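Local coordinates for protein aeromonas extracellular serine protease (PDB 3WQB) that cleaves peptide bonds after paired basic residues, one of them lysine, as a calcium-binding, secreted serine protease of the furin-like subtilase kind that attacks host plasma proteins, at residues G498-L503 with T546-V551; F144-D149 with L159-D164. The protein carries 1 engineered substitution. All blocks are in the same frame, centred on the assembly; numbering follows the deposited sequence.

Contact 1: G498-L503 with T546-V551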
loop_
_atom_site.group_PDB
_atom_site.type_symbol
_atom_site.label_atom_id
_atom_site.label_comp_id
_atom_site.label_asym_id
_atom_site.label_seq_id
_atom_site.Cartn_x
_atom_site.Cartn_y
_atom_site.Cartn_z
ATOM N N GLY A 498 20.593 -6.789 17.884
ATOM C CA GLY A 498 19.703 -7.727 18.543
ATOM C C GLY A 498 18.246 -7.321 18.395
ATOM O O GLY A 498 17.358 -7.988 18.918
ATOM N N THR A 499 17.997 -6.215 17.703
ATOM C CA THR A 499 16.621 -5.768 17.433
ATOM C C THR A 499 15.884 -6.773 16.547
ATOM O O THR A 499 16.456 -7.314 15.604
ATOM C CB THR A 499 16.649 -4.403 16.735
ATOM O OG1 THR A 499 17.489 -3.521 17.484
ATOM C CG2 THR A 499 15.251 -3.794 16.607
ATOM N N ARG A 500 14.617 -7.024 16.850
ATOM C CA ARG A 500 13.852 -8.011 16.094
ATOM C C ARG A 500 12.697 -7.367 15.346
ATOM O O ARG A 500 12.116 -6.372 15.819
ATOM C CB ARG A 500 13.292 -9.072 17.042
ATOM C CG ARG A 500 14.364 -9.828 17.814
ATOM C CD ARG A 500 13.724 -10.721 18.863
ATOM N NE ARG A 500 13.032 -11.858 18.264
ATOM C CZ ARG A 500 13.620 -13.003 17.925
ATOM N NH1 ARG A 500 14.914 -13.196 18.149
ATOM N NH2 ARG A 500 12.900 -13.970 17.388
ATOM N N SER A 501 12.344 -7.943 14.193
ATOM C CA SER A 501 11.209 -7.458 13.410
ATOM C C SER A 501 10.510 -8.637 12.761
ATOM O O SER A 501 11.140 -9.402 12.014
ATOM C CB SER A 501 11.703 -6.511 12.322
ATOM O OG SER A 501 10.630 -6.020 11.531
ATOM N N ILE A 502 9.217 -8.798 13.046
ATOM C CA ILE A 502 8.434 -9.846 12.407
ATOM C C ILE A 502 8.067 -9.393 10.992
ATOM O O ILE A 502 7.302 -8.446 10.804
ATOM C CB ILE A 502 7.198 -10.219 13.250
ATOM C CG1 ILE A 502 7.659 -10.866 14.563
ATOM C CG2 ILE A 502 6.252 -11.124 12.462
ATOM C CD1 ILE A 502 6.586 -10.979 15.635
ATOM N N LEU A 503 8.653 -10.061 10.005
ATOM C CA LEU A 503 8.449 -9.723 8.587
ATOM C C LEU A 503 7.148 -10.301 8.064
ATOM O O LEU A 503 6.451 -9.673 7.267
ATOM C CB LEU A 503 9.594 -10.253 7.726
ATOM C CG LEU A 503 10.999 -9.803 8.099
ATOM C CD1 LEU A 503 11.989 -10.435 7.147
ATOM C CD2 LEU A 503 11.110 -8.286 8.073
ATOM N N THR A 546 26.131 -9.074 12.052
ATOM C CA THR A 546 25.337 -10.199 11.607
ATOM C C THR A 546 23.837 -9.941 11.682
ATOM O O THR A 546 23.331 -9.402 12.677
ATOM C CB THR A 546 25.676 -11.485 12.386
ATOM O OG1 THR A 546 25.666 -11.222 13.795
ATOM C CG2 THR A 546 27.060 -12.022 12.003
ATOM N N TRP A 547 23.158 -10.314 10.605
ATOM C CA TRP A 547 21.702 -10.281 10.498
ATOM C C TRP A 547 21.182 -11.709 10.398
ATOM O O TRP A 547 21.726 -12.524 9.650
ATOM C CB TRP A 547 21.303 -9.515 9.245
ATOM C CG TRP A 547 21.600 -8.048 9.285
ATOM C CD1 TRP A 547 22.807 -7.443 9.091
ATOM C CD2 TRP A 547 20.649 -7.001 9.484
ATOM N NE1 TRP A 547 22.672 -6.074 9.187
ATOM C CE2 TRP A 547 21.352 -5.778 9.421
ATOM C CE3 TRP A 547 19.261 -6.982 9.719
ATOM C CZ2 TRP A 547 20.715 -4.542 9.597
ATOM C CZ3 TRP A 547 18.632 -5.759 9.897
ATOM C CH2 TRP A 547 19.360 -4.554 9.825
ATOM N N ARG A 548 20.137 -12.025 11.152
ATOM C CA ARG A 548 19.632 -13.390 11.202
ATOM C C ARG A 548 18.164 -13.488 10.806
ATOM O O ARG A 548 17.320 -12.765 11.337
ATOM C CB ARG A 548 19.844 -13.980 12.603
ATOM C CG ARG A 548 19.351 -15.411 12.774
ATOM C CD ARG A 548 19.703 -15.972 14.136
ATOM N NE ARG A 548 18.908 -15.406 15.226
ATOM C CZ ARG A 548 19.375 -14.558 16.144
ATOM N NH1 ARG A 548 20.638 -14.146 16.090
ATOM N NH2 ARG A 548 18.575 -14.105 17.106
ATOM N N LEU A 549 17.874 -14.371 9.859
ATOM C CA LEU A 549 16.496 -14.701 9.514
ATOM C C LEU A 549 16.048 -15.904 10.325
ATOM O O LEU A 549 16.789 -16.879 10.464
ATOM C CB LEU A 549 16.383 -15.025 8.027
ATOM C CG LEU A 549 14.957 -15.192 7.499
ATOM C CD1 LEU A 549 14.276 -13.832 7.350
ATOM C CD2 LEU A 549 14.974 -15.934 6.181
ATOM N N GLU A 550 14.832 -15.830 10.855
ATOM C CA GLU A 550 14.273 -16.911 11.651
ATOM C C GLU A 550 12.933 -17.301 11.060
ATOM O O GLU A 550 12.112 -16.431 10.791
ATOM C CB GLU A 550 14.090 -16.463 13.107
ATOM C CG GLU A 550 15.386 -16.273 13.859
ATOM C CD GLU A 550 15.200 -15.967 15.332
ATOM O OE1 GLU A 550 14.051 -15.774 15.797
ATOM O OE2 GLU A 550 16.222 -15.938 16.043
ATOM N N VAL A 551 12.710 -18.599 10.846
ATOM C CA VAL A 551 11.442 -19.102 10.317
ATOM C C VAL A 551 10.980 -20.248 11.214
ATOM O O VAL A 551 11.754 -21.171 11.459
ATOM C CB VAL A 551 11.587 -19.613 8.861
ATOM C CG1 VAL A 551 10.269 -20.179 8.342
ATOM C CG2 VAL A 551 12.095 -18.499 7.944
#
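Arg500 and Glu550 form a salt bridge across the four-stranded antiparallel sheet of the P-domain. They belong to strands that are not direct neighbours: strand 489-494 runs between 500-502 and 545-553, its backbone bonded to Ser501 on one flank and to Arg548 on the other. The backbones therefore stay well apart, with the closest CA pair, Leu503 and Leu549, at 9.5 Å, and side chains have to span the intervening strand. Glu550 can be followed outward. Its CB is directed at segment 498-503; CG stands anti to the carbonyl carbon (chi1 -70°), and the chain beyond is extended, which carries CD to 3.7 Å from Arg500 NH2. At the tip the two oxygens divide the work. OE1 receives Arg500 NH2 at 2.7 Å on its syn side, but tilted out of both the carboxylate and the guanidinium plane, in a bond bent to 145° at the hydrogen; the two planes stand 57° apart, so this is no flat two-pronged pairing. OE2 instead takes both donors from Arg548, NE at 2.9 Å and NH2 at 3.2 Å, a side-on grip onto a single atom lying in the guanidinium plane. Arg500 NH1 and Arg548 NH2 come to 3.9 Å of each other beside the carboxylate they share, completing the three-residue salt-bridge network. Arg500 NE has a second acidic partner, Glu492 of the middle strand, which helps fix how the guanidinium is turned. At the chain corner, Leu503, the contact becomes apolar: Leu503 and Leu549 reach toward strand 471-482, packing on Val477 and Val479 respectively. These two leucines cross at about a right angle and meet through their CD1 methyls, 4.1 Å apart.

Contact 2: F144-D149 with L159-D164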
loop_
_atom_site.group_PDB
_atom_site.type_symbol
_atom_site.label_atom_id
_atom_site.label_comp_id
_atom_site.label_asym_id
_atom_site.label_seq_id
_atom_site.Cartn_x
_atom_site.Cartn_y
_atom_site.Cartn_z
ATOM N N PHE A 144 -5.865 9.887 -12.866
ATOM C CA PHE A 144 -5.643 8.843 -13.864
ATOM C C PHE A 144 -6.482 7.661 -13.408
ATOM O O PHE A 144 -6.219 7.089 -12.350
ATOM C CB PHE A 144 -4.157 8.481 -13.939
ATOM C CG PHE A 144 -3.284 9.643 -14.280
ATOM C CD1 PHE A 144 -3.127 10.042 -15.597
ATOM C CD2 PHE A 144 -2.628 10.354 -13.281
ATOM C CE1 PHE A 144 -2.335 11.144 -15.931
ATOM C CE2 PHE A 144 -1.836 11.442 -13.603
ATOM C CZ PHE A 144 -1.692 11.847 -14.924
ATOM N N ASN A 145 -7.507 7.322 -14.194
ATOM C CA ASN A 145 -8.524 6.369 -13.757
ATOM C C ASN A 145 -8.166 4.903 -14.013
ATOM O O ASN A 145 -8.956 4.142 -14.593
ATOM C CB ASN A 145 -9.899 6.730 -14.350
ATOM C CG ASN A 145 -9.955 6.595 -15.864
ATOM O OD1 ASN A 145 -8.931 6.619 -16.540
ATOM N ND2 ASN A 145 -11.163 6.477 -16.403
ATOM N N LEU A 146 -6.982 4.511 -13.543
ATOM C CA LEU A 146 -6.488 3.144 -13.696
ATOM C C LEU A 146 -7.442 2.078 -13.161
ATOM O O LEU A 146 -7.441 0.949 -13.648
ATOM C CB LEU A 146 -5.129 3.001 -12.992
ATOM C CG LEU A 146 -3.895 3.178 -13.879
ATOM C CD1 LEU A 146 -3.727 1.972 -14.811
ATOM C CD2 LEU A 146 -3.902 4.492 -14.672
ATOM N N LEU A 147 -8.227 2.437 -12.145
ATOM C CA LEU A 147 -9.091 1.482 -11.436
ATOM C C LEU A 147 -10.545 1.536 -11.888
ATOM O O LEU A 147 -11.404 0.900 -11.277
ATOM C CB LEU A 147 -9.007 1.698 -9.922
ATOM C CG LEU A 147 -7.619 1.774 -9.279
ATOM C CD1 LEU A 147 -7.732 2.038 -7.791
ATOM C CD2 LEU A 147 -6.809 0.530 -9.550
ATOM N N ASP A 148 -10.824 2.283 -12.958
ATOM C CA ASP A 148 -12.165 2.248 -13.564
ATOM C C ASP A 148 -12.509 0.791 -13.869
ATOM O O ASP A 148 -11.638 0.014 -14.267
ATOM C CB ASP A 148 -12.199 3.087 -14.853
ATOM C CG ASP A 148 -13.591 3.179 -15.463
ATOM O OD1 ASP A 148 -14.031 2.229 -16.147
ATOM O OD2 ASP A 148 -14.246 4.224 -15.274
ATOM N N ASP A 149 -13.779 0.425 -13.686
ATOM C CA ASP A 149 -14.232 -0.953 -13.940
ATOM C C ASP A 149 -13.848 -1.446 -15.343
ATOM O O ASP A 149 -13.615 -2.639 -15.541
ATOM C CB ASP A 149 -15.758 -1.096 -13.754
ATOM C CG ASP A 149 -16.215 -0.985 -12.283
ATOM O OD1 ASP A 149 -15.368 -0.896 -11.361
ATOM O OD2 ASP A 149 -17.456 -0.995 -12.050
ATOM N N LEU A 159 2.507 3.131 -16.311
ATOM C CA LEU A 159 3.623 4.008 -16.644
ATOM C C LEU A 159 3.160 5.454 -16.845
ATOM O O LEU A 159 3.757 6.388 -16.296
ATOM C CB LEU A 159 4.312 3.499 -17.913
ATOM C CG LEU A 159 5.107 2.201 -17.764
ATOM C CD1 LEU A 159 5.550 1.733 -19.128
ATOM C CD2 LEU A 159 6.308 2.389 -16.833
ATOM N N TYR A 160 2.083 5.633 -17.613
ATOM C CA TYR A 160 1.581 6.956 -17.928
ATOM C C TYR A 160 1.230 7.750 -16.666
ATOM O O TYR A 160 1.502 8.956 -16.570
ATOM C CB TYR A 160 0.374 6.885 -18.880
ATOM C CG TYR A 160 0.092 8.216 -19.542
ATOM C CD1 TYR A 160 -0.674 9.200 -18.902
ATOM C CD2 TYR A 160 0.626 8.511 -20.796
ATOM C CE1 TYR A 160 -0.900 10.435 -19.493
ATOM C CE2 TYR A 160 0.398 9.729 -21.389
ATOM C CZ TYR A 160 -0.359 10.694 -20.738
ATOM O OH TYR A 160 -0.574 11.911 -21.325
ATOM N N ALA A 161 0.620 7.062 -15.704
ATOM C CA ALA A 161 0.085 7.687 -14.496
ATOM C C ALA A 161 1.124 7.896 -13.404
ATOM O O ALA A 161 0.966 8.787 -12.567
ATOM C CB ALA A 161 -1.044 6.845 -13.950
ATOM N N LEU A 162 2.160 7.059 -13.393
ATOM C CA LEU A 162 3.048 6.972 -12.243
ATOM C C LEU A 162 4.414 7.629 -12.482
ATOM O O LEU A 162 5.388 7.346 -11.783
ATOM C CB LEU A 162 3.174 5.517 -11.779
ATOM C CG LEU A 162 1.934 4.974 -11.049
ATOM C CD1 LEU A 162 1.945 3.454 -11.011
ATOM C CD2 LEU A 162 1.822 5.568 -9.630
ATOM N N GLY A 163 4.489 8.503 -13.483
ATOM C CA GLY A 163 5.655 9.361 -13.654
ATOM C C GLY A 163 6.449 9.195 -14.923
ATOM O O GLY A 163 7.408 9.926 -15.124
ATOM N N ASP A 164 6.066 8.254 -15.780
ATOM C CA ASP A 164 6.826 7.988 -17.006
ATOM C C ASP A 164 6.464 8.939 -18.147
ATOM O O ASP A 164 7.278 9.158 -19.046
ATOM C CB ASP A 164 6.642 6.535 -17.451
ATOM C CG ASP A 164 7.465 6.191 -18.674
ATOM O OD1 ASP A 164 8.701 6.147 -18.556
ATOM O OD2 ASP A 164 6.857 5.930 -19.735
#
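A beta-alpha-beta crossover of the subtilisin domain, strand 140-144 to helix 155-164 to strand 173-179, begins here: Phe144 ends its first strand, Asn145 to Asp148 form a type I turn, and the helix packs back on both. Ala161 fills the centre of the contact. Its CA lies over one face of the Phe144 ring, 4.0 Å from the centroid and 15° off the ring normal, a CH-pi contact. Its CB presses on Phe144 CB at 3.5 Å and also receives the CD2 methyl of Leu146 at 3.8 Å, so the alanine methyl rests against both side chains, which themselves meet on that side. A chi1 of -163°, which puts CG trans to the Tyr160 N, carries this ring over to Phe144, edge first, with Phe144 CE1 close to the tyrosine plane and 3.9 Å from Tyr160 CE1; the two side chains run roughly perpendicular. Lys97 adds a cation-pi contact to the tyrosine. Leu146 lies about 7 Å, side chain to side chain, from Asp78, the predicted charge-relay aspartate. Strand 73-77 lines the same core, Ala75 touching Phe144 and Val77 touching Leu146 and Ala161, while helix 191-205 packs against Leu159 and Leu162.

Contact 1 lies in the P-domain and contact 2 in the subtilisin domain, on opposite sides of the chain's centre, with centres 37 Å apart and nearest atoms about 23 Å apart; they share no strand or helix. Both are largely buried, yet their chemistry differs. Contact 1 spans an intervening strand within one antiparallel sheet, and charged side chains make most of the connection, with one leucine pair beside them, its two arginines remaining partly exposed. Contact 2 joins a sheet edge and its turn to the helix that follows it in the chain, through close apolar and aromatic packing, with Tyr160 at its partly exposed margin. Only contact 2 approaches the predicted charge-relay residues.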